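Local structure of minor fimbrium anchoring subunit Mfa2 (Porphyromonas gingivalis, 5NFI) at residues A[1-6]-A[120-125]; A[144-149]-A[200-205]; A[220-225]-A[263-268]. The protein holds the minor (Mfa1) fimbria in the outer membrane through its interaction with Mfa1 and regulates the length of the fimbria. All blocks are in the same frame, centred on the assembly; numbering follows the deposited sequence.

Contact 1. Residues A[1-6]-A[120-125]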
loop_
_atom_site.group_PDB
_atom_site.type_symbol
_atom_site.label_atom_id
_atom_site.label_comp_id
_atom_site.label_asym_id
_atom_site.label_seq_id
_atom_site.Cartn_x
_atom_site.Cartn_y
_atom_site.Cartn_z
ATOM N N CYS A 1 -2.391 24.649 30.960
ATOM C CA CYS A 1 -2.888 25.134 29.674
ATOM C C CYS A 1 -2.742 24.066 28.572
ATOM O O CYS A 1 -1.625 23.659 28.237
ATOM C CB CYS A 1 -2.151 26.416 29.269
ATOM S SG CYS A 1 -1.560 27.434 30.644
ATOM N N PRO A 2 -3.872 23.619 27.992
ATOM C CA PRO A 2 -3.888 22.516 27.016
ATOM C C PRO A 2 -3.464 22.955 25.609
ATOM O O PRO A 2 -3.736 24.093 25.214
ATOM C CB PRO A 2 -5.350 22.075 27.026
ATOM C CG PRO A 2 -6.097 23.358 27.250
ATOM C CD PRO A 2 -5.206 24.231 28.139
ATOM N N ARG A 3 -2.802 22.065 24.868
ATOM C CA ARG A 3 -2.315 22.390 23.527
ATOM C C ARG A 3 -2.433 21.216 22.534
ATOM O O ARG A 3 -2.554 20.045 22.923
ATOM C CB ARG A 3 -0.853 22.852 23.591
ATOM C CG ARG A 3 -0.542 23.898 24.660
ATOM C CD ARG A 3 0.565 24.802 24.199
ATOM N NE ARG A 3 0.154 25.559 23.029
ATOM C CZ ARG A 3 0.949 26.397 22.383
ATOM N NH1 ARG A 3 2.193 26.569 22.803
ATOM N NH2 ARG A 3 0.505 27.059 21.322
ATOM N N GLY A 4 -2.372 21.531 21.242
ATOM C CA GLY A 4 -2.501 20.516 20.221
ATOM C C GLY A 4 -2.609 21.063 18.816
ATOM O O GLY A 4 -2.698 22.269 18.610
ATOM N N VAL A 5 -2.579 20.146 17.851
ATOM C CA VAL A 5 -2.679 20.466 16.430
ATOM C C VAL A 5 -4.018 19.999 15.889
ATOM O O VAL A 5 -4.363 18.838 16.047
ATOM C CB VAL A 5 -1.575 19.768 15.584
ATOM C CG1 VAL A 5 -1.616 20.270 14.148
ATOM C CG2 VAL A 5 -0.209 19.990 16.181
ATOM N N TYR A 6 -4.773 20.874 15.240
ATOM C CA TYR A 6 -5.928 20.387 14.506
ATOM C C TYR A 6 -5.465 19.953 13.121
ATOM O O TYR A 6 -4.722 20.669 12.458
ATOM C CB TYR A 6 -7.029 21.443 14.405
ATOM C CG TYR A 6 -7.743 21.708 15.708
ATOM C CD1 TYR A 6 -8.693 20.817 16.198
ATOM C CD2 TYR A 6 -7.475 22.856 16.449
ATOM C CE1 TYR A 6 -9.350 21.068 17.400
ATOM C CE2 TYR A 6 -8.118 23.102 17.627
ATOM C CZ TYR A 6 -9.054 22.210 18.105
ATOM O OH TYR A 6 -9.699 22.473 19.298
ATOM N N VAL A 120 4.953 21.042 11.756
ATOM C CA VAL A 120 4.225 22.118 12.408
ATOM C C VAL A 120 4.956 22.501 13.673
ATOM O O VAL A 120 5.916 21.830 14.063
ATOM C CB VAL A 120 2.780 21.715 12.733
ATOM C CG1 VAL A 120 2.030 21.392 11.450
ATOM C CG2 VAL A 120 2.751 20.535 13.683
ATOM N N GLU A 121 4.491 23.559 14.327
ATOM C CA GLU A 121 5.223 24.129 15.442
ATOM C C GLU A 121 4.339 24.750 16.520
ATOM O O GLU A 121 3.670 25.753 16.269
ATOM C CB GLU A 121 6.192 25.169 14.903
ATOM C CG GLU A 121 7.023 25.883 15.928
ATOM C CD GLU A 121 7.916 26.887 15.252
ATOM O OE1 GLU A 121 7.957 26.840 13.996
ATOM O OE2 GLU A 121 8.535 27.731 15.946
ATOM N N LEU A 122 4.336 24.141 17.708
ATOM C CA LEU A 122 3.788 24.786 18.904
ATOM C C LEU A 122 4.748 25.850 19.406
ATOM O O LEU A 122 5.890 25.532 19.759
ATOM C CB LEU A 122 3.545 23.784 20.023
ATOM C CG LEU A 122 2.219 23.041 20.090
ATOM C CD1 LEU A 122 2.014 22.544 21.516
ATOM C CD2 LEU A 122 1.079 23.927 19.636
ATOM N N LYS A 123 4.297 27.098 19.456
ATOM C CA LYS A 123 5.190 28.183 19.834
ATOM C C LYS A 123 4.893 28.607 21.275
ATOM O O LYS A 123 3.819 28.315 21.797
ATOM C CB LYS A 123 5.041 29.354 18.869
ATOM C CG LYS A 123 5.665 29.126 17.495
ATOM C CD LYS A 123 4.851 29.833 16.414
ATOM C CE LYS A 123 5.699 30.284 15.234
ATOM N NZ LYS A 123 4.912 31.199 14.357
ATOM N N ASN A 124 5.841 29.287 21.917
ATOM C CA ASN A 124 5.683 29.649 23.319
ATOM C C ASN A 124 4.478 30.551 23.525
ATOM O O ASN A 124 4.479 31.728 23.143
ATOM C CB ASN A 124 6.937 30.326 23.866
ATOM C CG ASN A 124 6.869 30.542 25.376
ATOM O OD1 ASN A 124 5.870 30.209 26.022
ATOM N ND2 ASN A 124 7.937 31.089 25.947
HETATM N N MSE A 125 3.447 29.976 24.137
HETATM C CA MSE A 125 2.194 30.674 24.364
HETATM C C MSE A 125 2.389 31.872 25.274
HETATM O O MSE A 125 1.607 32.822 25.231
HETATM C CB MSE A 125 1.167 29.723 24.962
HETATM C CG MSE A 125 -0.184 29.775 24.299
HETATM SE SE MSE A 125 -1.329 28.440 25.109
HETATM C CE MSE A 125 -2.924 28.681 24.023
#
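Arg-3 and Leu-122 face each other from strands 3-6 and 120-122, which run nearly antiparallel (156° between directions) with axes 8.2 Å apart, too wide for backbone pairing, so side chains bridge the gap. The chain of Arg-3, bent at chi2 and chi3, carries the guanidinium over to the turn that follows strand 120-122. There NH1 of Arg-3 donates an almost straight hydrogen bond to the carbonyl O of Lys-123 (2.6 Å), and that oxygen lies in the guanidinium plane. The two faces of the group are packed differently: CG of Met-125, a selenomethionine, sits 4.0 Å above the plane over its centre, while CD2 of Leu-122 meets the opposite face nearer the rim. The other methyl of this leucine, CD1, rests 3.6 Å from CB of Arg-3, so one residue supports both ends of the arginine. A weak hydrogen bond from NH2 of Arg-3 to the carbonyl O of Gln-131 helps fix its rotation. Further along, Val-5 and Val-120 meet tip to tip through their CG2 methyls (3.9 Å), beside Ile-133 and Thr-135. Val-5, Val-120 and Leu-122 thus form an apolar layer, closed by the Arg-3 guanidinium, consistent with this family's transthyretin-like beta architecture.

Contact 2. Residues A[144-149]-A[200-205]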
loop_
_atom_site.group_PDB
_atom_site.type_symbol
_atom_site.label_atom_id
_atom_site.label_comp_id
_atom_site.label_asym_id
_atom_site.label_seq_id
_atom_site.Cartn_x
_atom_site.Cartn_y
_atom_site.Cartn_z
ATOM N N ASN A 144 -3.354 -1.861 -3.283
ATOM C CA ASN A 144 -3.419 -1.913 -4.732
ATOM C C ASN A 144 -4.209 -3.124 -5.101
ATOM O O ASN A 144 -4.010 -4.182 -4.531
ATOM C CB ASN A 144 -2.037 -1.983 -5.353
ATOM C CG ASN A 144 -1.260 -0.727 -5.150
ATOM O OD1 ASN A 144 -1.488 0.266 -5.835
ATOM N ND2 ASN A 144 -0.301 -0.767 -4.230
ATOM N N ARG A 145 -5.114 -2.951 -6.046
ATOM C CA ARG A 145 -5.916 -4.040 -6.562
ATOM C C ARG A 145 -5.344 -4.416 -7.910
ATOM O O ARG A 145 -5.267 -3.589 -8.816
ATOM C CB ARG A 145 -7.391 -3.637 -6.667
ATOM C CG ARG A 145 -8.046 -3.402 -5.315
ATOM C CD ARG A 145 -9.240 -2.482 -5.440
ATOM N NE ARG A 145 -8.833 -1.119 -5.777
ATOM C CZ ARG A 145 -8.402 -0.218 -4.893
ATOM N NH1 ARG A 145 -8.042 0.997 -5.300
ATOM N NH2 ARG A 145 -8.329 -0.526 -3.600
ATOM N N VAL A 146 -4.910 -5.661 -8.025
ATOM C CA VAL A 146 -4.202 -6.110 -9.207
ATOM C C VAL A 146 -4.886 -7.320 -9.823
ATOM O O VAL A 146 -4.919 -8.394 -9.222
ATOM C CB VAL A 146 -2.731 -6.469 -8.890
ATOM C CG1 VAL A 146 -1.960 -6.682 -10.175
ATOM C CG2 VAL A 146 -2.067 -5.382 -8.057
ATOM N N THR A 147 -5.430 -7.131 -11.021
ATOM C CA THR A 147 -6.036 -8.211 -11.776
ATOM C C THR A 147 -5.060 -8.722 -12.841
ATOM O O THR A 147 -4.433 -7.935 -13.570
ATOM C CB THR A 147 -7.333 -7.759 -12.452
ATOM O OG1 THR A 147 -8.115 -7.001 -11.521
ATOM C CG2 THR A 147 -8.137 -8.955 -12.932
ATOM N N VAL A 148 -4.938 -10.035 -12.943
ATOM C CA VAL A 148 -4.020 -10.618 -13.892
ATOM C C VAL A 148 -4.707 -11.728 -14.676
ATOM O O VAL A 148 -5.345 -12.599 -14.099
ATOM C CB VAL A 148 -2.776 -11.181 -13.197
ATOM C CG1 VAL A 148 -1.864 -11.870 -14.209
ATOM C CG2 VAL A 148 -2.036 -10.077 -12.473
ATOM N N SER A 149 -4.582 -11.679 -15.999
ATOM C CA SER A 149 -5.090 -12.742 -16.845
ATOM C C SER A 149 -3.938 -13.366 -17.605
ATOM O O SER A 149 -3.078 -12.653 -18.135
ATOM C CB SER A 149 -6.139 -12.211 -17.823
ATOM O OG SER A 149 -6.991 -11.267 -17.203
ATOM N N PHE A 200 -5.764 -9.945 -6.906
ATOM C CA PHE A 200 -4.960 -9.779 -5.702
ATOM C C PHE A 200 -5.210 -8.413 -5.069
ATOM O O PHE A 200 -5.336 -7.406 -5.767
ATOM C CB PHE A 200 -3.461 -9.904 -6.007
ATOM C CG PHE A 200 -3.084 -11.167 -6.698
ATOM C CD1 PHE A 200 -3.214 -11.289 -8.071
ATOM C CD2 PHE A 200 -2.590 -12.238 -5.981
ATOM C CE1 PHE A 200 -2.863 -12.462 -8.709
ATOM C CE2 PHE A 200 -2.234 -13.424 -6.614
ATOM C CZ PHE A 200 -2.373 -13.539 -7.967
ATOM N N THR A 201 -5.270 -8.369 -3.749
ATOM C CA THR A 201 -5.165 -7.093 -3.094
ATOM C C THR A 201 -3.860 -7.094 -2.322
ATOM O O THR A 201 -3.671 -7.874 -1.380
ATOM C CB THR A 201 -6.344 -6.796 -2.152
ATOM O OG1 THR A 201 -7.572 -6.881 -2.877
ATOM C CG2 THR A 201 -6.202 -5.396 -1.596
ATOM N N THR A 202 -2.944 -6.232 -2.729
ATOM C CA THR A 202 -1.665 -6.196 -2.065
ATOM C C THR A 202 -1.479 -4.816 -1.450
ATOM O O THR A 202 -2.324 -3.944 -1.613
ATOM C CB THR A 202 -0.519 -6.528 -3.037
ATOM O OG1 THR A 202 0.731 -6.501 -2.338
ATOM C CG2 THR A 202 -0.473 -5.529 -4.168
ATOM N N LEU A 203 -0.384 -4.606 -0.742
ATOM C CA LEU A 203 -0.171 -3.297 -0.176
ATOM C C LEU A 203 0.693 -2.508 -1.149
ATOM O O LEU A 203 0.443 -2.552 -2.355
ATOM C CB LEU A 203 0.436 -3.390 1.224
ATOM C CG LEU A 203 -0.510 -4.105 2.200
ATOM C CD1 LEU A 203 0.130 -4.298 3.549
ATOM C CD2 LEU A 203 -1.820 -3.333 2.341
ATOM N N LYS A 204 1.677 -1.770 -0.638
ATOM C CA LYS A 204 2.367 -0.753 -1.434
ATOM C C LYS A 204 3.231 -1.353 -2.546
ATOM O O LYS A 204 3.956 -2.331 -2.343
ATOM C CB LYS A 204 3.223 0.138 -0.525
ATOM C CG LYS A 204 3.891 1.316 -1.219
ATOM C CD LYS A 204 3.353 2.630 -0.697
ATOM C CE LYS A 204 4.458 3.649 -0.465
ATOM N NZ LYS A 204 5.157 4.042 -1.735
ATOM N N LEU A 205 3.134 -0.753 -3.726
ATOM C CA LEU A 205 3.942 -1.166 -4.855
ATOM C C LEU A 205 5.014 -0.143 -5.141
ATOM O O LEU A 205 4.759 0.880 -5.756
ATOM C CB LEU A 205 3.078 -1.362 -6.094
ATOM C CG LEU A 205 1.953 -2.362 -5.887
ATOM C CD1 LEU A 205 1.056 -2.370 -7.094
ATOM C CD2 LEU A 205 2.530 -3.727 -5.616
#
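Asn-144 and Thr-202 end an antiparallel beta ladder between strands 133-151 and 196-202, an arrangement consistent with the transthyretin-like beta architecture of the family. The backbone of Asn-144 is used twice by Thr-202: its N donates to the carbonyl O of Thr-202, and its O accepts from the N of Thr-202, each at 2.9 Å. Val-146 and Phe-200 repeat the arrangement, with N of Val-146 bonded to O of Phe-200 at 175° and N of Phe-200 returning a bond to O of Val-146. Between these hydrogen-bonded pairs sits the non-hydrogen-bonded pair Arg-145 and Thr-201. The backbone of Arg-145 bonds instead to Phe-250 of strand 249-258 and to Asn-248 just before it, and its guanidinium forms salt bridges with Glu-141 and Asp-249. The threonine hydroxyls find partners elsewhere in the chain, OG1 of Thr-201 with OD1 of Asp-108 and OG1 of Thr-202 with ND2 of Asn-167.

Where the ladder stops, a buried side chain takes over from the backbone. With CG anti to its carbonyl carbon (chi1 -67°), Asn-144 directs ND2 to the carbonyl O of Leu-203, 2.7 Å away, while OD1 receives a weak bond from Asn-248. The acceptor lies in the asparagine amide plane, yet the donor approaches from above the carbonyl plane. Leu-205 runs antiparallel alongside this amide, placing CD1 3.4 Å from CG of Asn-144.

Contact 3. Residues A[220-225]-A[263-268]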
loop_
_atom_site.group_PDB
_atom_site.type_symbol
_atom_site.label_atom_id
_atom_site.label_comp_id
_atom_site.label_asym_id
_atom_site.label_seq_id
_atom_site.Cartn_x
_atom_site.Cartn_y
_atom_site.Cartn_z
ATOM N N THR A 220 3.004 -29.800 -12.048
ATOM C CA THR A 220 4.432 -30.099 -12.078
ATOM C C THR A 220 5.208 -29.187 -11.156
ATOM O O THR A 220 6.283 -29.527 -10.679
ATOM C CB THR A 220 4.990 -29.947 -13.496
ATOM O OG1 THR A 220 4.542 -28.692 -14.034
ATOM C CG2 THR A 220 4.487 -31.068 -14.384
ATOM N N GLY A 221 4.652 -28.010 -10.917
ATOM C CA GLY A 221 5.320 -27.001 -10.122
ATOM C C GLY A 221 6.274 -26.209 -10.980
ATOM O O GLY A 221 7.003 -25.372 -10.478
ATOM N N ARG A 222 6.268 -26.475 -12.282
ATOM C CA ARG A 222 7.141 -25.762 -13.211
ATOM C C ARG A 222 6.719 -24.311 -13.383
ATOM O O ARG A 222 5.714 -24.015 -14.034
ATOM C CB ARG A 222 7.153 -26.443 -14.571
ATOM C CG ARG A 222 7.853 -25.633 -15.650
ATOM C CD ARG A 222 7.455 -26.119 -17.038
ATOM N NE ARG A 222 8.292 -25.544 -18.082
ATOM C CZ ARG A 222 9.389 -26.125 -18.559
ATOM N NH1 ARG A 222 9.782 -27.301 -18.077
ATOM N NH2 ARG A 222 10.098 -25.532 -19.515
ATOM N N GLU A 223 7.491 -23.411 -12.791
ATOM C CA GLU A 223 7.285 -21.988 -13.007
ATOM C C GLU A 223 7.657 -21.614 -14.440
ATOM O O GLU A 223 8.826 -21.624 -14.798
ATOM C CB GLU A 223 8.108 -21.170 -12.008
ATOM C CG GLU A 223 7.958 -19.670 -12.170
ATOM C CD GLU A 223 8.791 -18.890 -11.174
ATOM O OE1 GLU A 223 9.989 -18.645 -11.458
ATOM O OE2 GLU A 223 8.247 -18.514 -10.111
ATOM N N ILE A 224 6.661 -21.284 -15.257
ATOM C CA ILE A 224 6.909 -20.934 -16.648
ATOM C C ILE A 224 7.132 -19.435 -16.833
ATOM O O ILE A 224 7.589 -19.009 -17.891
ATOM C CB ILE A 224 5.750 -21.383 -17.567
ATOM C CG1 ILE A 224 4.513 -20.514 -17.363
ATOM C CG2 ILE A 224 5.406 -22.839 -17.322
ATOM C CD1 ILE A 224 3.373 -20.842 -18.316
ATOM N N PHE A 225 6.807 -18.629 -15.817
ATOM C CA PHE A 225 7.027 -17.185 -15.941
ATOM C C PHE A 225 7.308 -16.478 -14.609
ATOM O O PHE A 225 6.723 -16.802 -13.574
ATOM C CB PHE A 225 5.824 -16.549 -16.627
ATOM C CG PHE A 225 5.907 -15.056 -16.744
ATOM C CD1 PHE A 225 6.676 -14.467 -17.729
ATOM C CD2 PHE A 225 5.200 -14.232 -15.874
ATOM C CE1 PHE A 225 6.750 -13.093 -17.853
ATOM C CE2 PHE A 225 5.272 -12.847 -15.996
ATOM C CZ PHE A 225 6.048 -12.281 -16.993
ATOM N N ASP A 263 10.718 -28.379 -25.402
ATOM C CA ASP A 263 10.295 -28.548 -24.015
ATOM C C ASP A 263 8.807 -28.828 -23.965
ATOM O O ASP A 263 8.282 -29.165 -22.898
ATOM C CB ASP A 263 10.629 -27.314 -23.166
ATOM C CG ASP A 263 12.084 -27.285 -22.711
ATOM O OD1 ASP A 263 12.964 -27.726 -23.480
ATOM O OD2 ASP A 263 12.353 -26.817 -21.587
ATOM N N ASP A 264 8.138 -28.703 -25.114
ATOM C CA ASP A 264 6.685 -28.866 -25.185
ATOM C C ASP A 264 6.024 -28.111 -24.023
ATOM O O ASP A 264 5.156 -28.651 -23.338
ATOM C CB ASP A 264 6.305 -30.350 -25.153
ATOM C CG ASP A 264 5.246 -30.712 -26.183
ATOM O OD1 ASP A 264 4.486 -29.817 -26.612
ATOM O OD2 ASP A 264 5.180 -31.905 -26.571
ATOM N N THR A 265 6.470 -26.876 -23.791
ATOM C CA THR A 265 6.055 -26.086 -22.634
ATOM C C THR A 265 5.616 -24.692 -23.091
ATOM O O THR A 265 5.958 -24.255 -24.182
ATOM C CB THR A 265 7.205 -26.020 -21.581
ATOM O OG1 THR A 265 6.981 -27.003 -20.560
ATOM C CG2 THR A 265 7.349 -24.641 -20.942
ATOM N N TYR A 266 4.810 -24.017 -22.284
ATOM C CA TYR A 266 4.360 -22.690 -22.627
ATOM C C TYR A 266 5.238 -21.642 -21.994
ATOM O O TYR A 266 5.917 -21.884 -20.988
ATOM C CB TYR A 266 2.902 -22.516 -22.223
ATOM C CG TYR A 266 2.045 -23.215 -23.222
ATOM C CD1 TYR A 266 1.982 -24.602 -23.249
ATOM C CD2 TYR A 266 1.367 -22.508 -24.202
ATOM C CE1 TYR A 266 1.240 -25.265 -24.192
ATOM C CE2 TYR A 266 0.617 -23.168 -25.161
ATOM C CZ TYR A 266 0.562 -24.551 -25.148
ATOM O OH TYR A 266 -0.183 -25.225 -26.084
ATOM N N VAL A 267 5.249 -20.479 -22.621
ATOM C CA VAL A 267 5.980 -19.340 -22.110
ATOM C C VAL A 267 5.150 -18.093 -22.297
ATOM O O VAL A 267 4.161 -18.113 -23.021
ATOM C CB VAL A 267 7.300 -19.146 -22.830
ATOM C CG1 VAL A 267 8.239 -20.287 -22.523
ATOM C CG2 VAL A 267 7.040 -19.022 -24.309
ATOM N N VAL A 268 5.559 -17.005 -21.656
ATOM C CA VAL A 268 4.852 -15.737 -21.780
ATOM C C VAL A 268 5.615 -14.851 -22.761
ATOM O O VAL A 268 6.821 -14.652 -22.615
ATOM C CB VAL A 268 4.698 -15.052 -20.409
ATOM C CG1 VAL A 268 4.328 -13.586 -20.557
ATOM C CG2 VAL A 268 3.673 -15.777 -19.550
#
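Phe-225 and Val-268 form the inner end of a contact between two beta strands, 222-228 and 266-273, in a setting consistent with the transthyretin-like architecture of the family; they face each other through side chains while their touching parts run in similar directions, 35° apart. Strand 222-228 is irregular here: Ile-224 and Phe-225 both face Val-215 in a classic beta bulge, and both consequently turn toward the segment 263-268. A G1 bulge, in which Gly-221 and Arg-222 both face His-217, lies just before.

The three zones of the contact differ in how their groups meet. At the buried end the valine lies over the face of the phenylalanine ring: CG1 of Val-268 is 4.0 Å from the ring centroid in a CH-pi contact, while CG2 of the same residue approaches CG and CB of Phe-225. With CG of Phe-225 anti to the backbone N (chi1 177°), the ring swings out toward segment 263-268 and under this valine.

In the middle, Ile-224 packs against the backbone of its partner, its CB 3.5 Å from the carbonyl O of Tyr-266. CD1 of Ile-224 reaches CB of Tyr-266, whose ring leads away from the contact to meet His-258 edge-to-face.

At the exposed end, the chain of Arg-222 extends from CG to NE and meets Thr-265 head-on. OG1 of Thr-265 sits over one guanidinium face, offset toward the rim, and is tied back weakly to the carbonyl O of Asp-263. The carboxylate of Asp-263 meets the arginine at the edge, its plane turned 78° from that of the guanidinium. There a weak hydrogen bond, part of a salt bridge, runs from NH2 of Arg-222 to OD2 of Asp-263 (3.3 Å).

How the contacts relate
The three contacts come in series along the chain, each closing before the next opens, and are spread along an elongated, strand-rich molecule. Contacts 1 and 3 lie on opposite sides of its centre, their centres 62 Å apart; contact 2 is near the middle, 41 Å from contact 1 and 23 Å from contact 3, centre to centre. Strand 133-151, interrupted by a bulge or short loop, pairs with both strands of contact 1, its first residues bonding to strand 3-10, and then runs through contact 2. It is connected to contact 3 by way of strand 249-258, the neighbour of strand 266-273. Contact 1 lies at the end bearing Cys-1, probably the lipid attachment site of this lipoprotein.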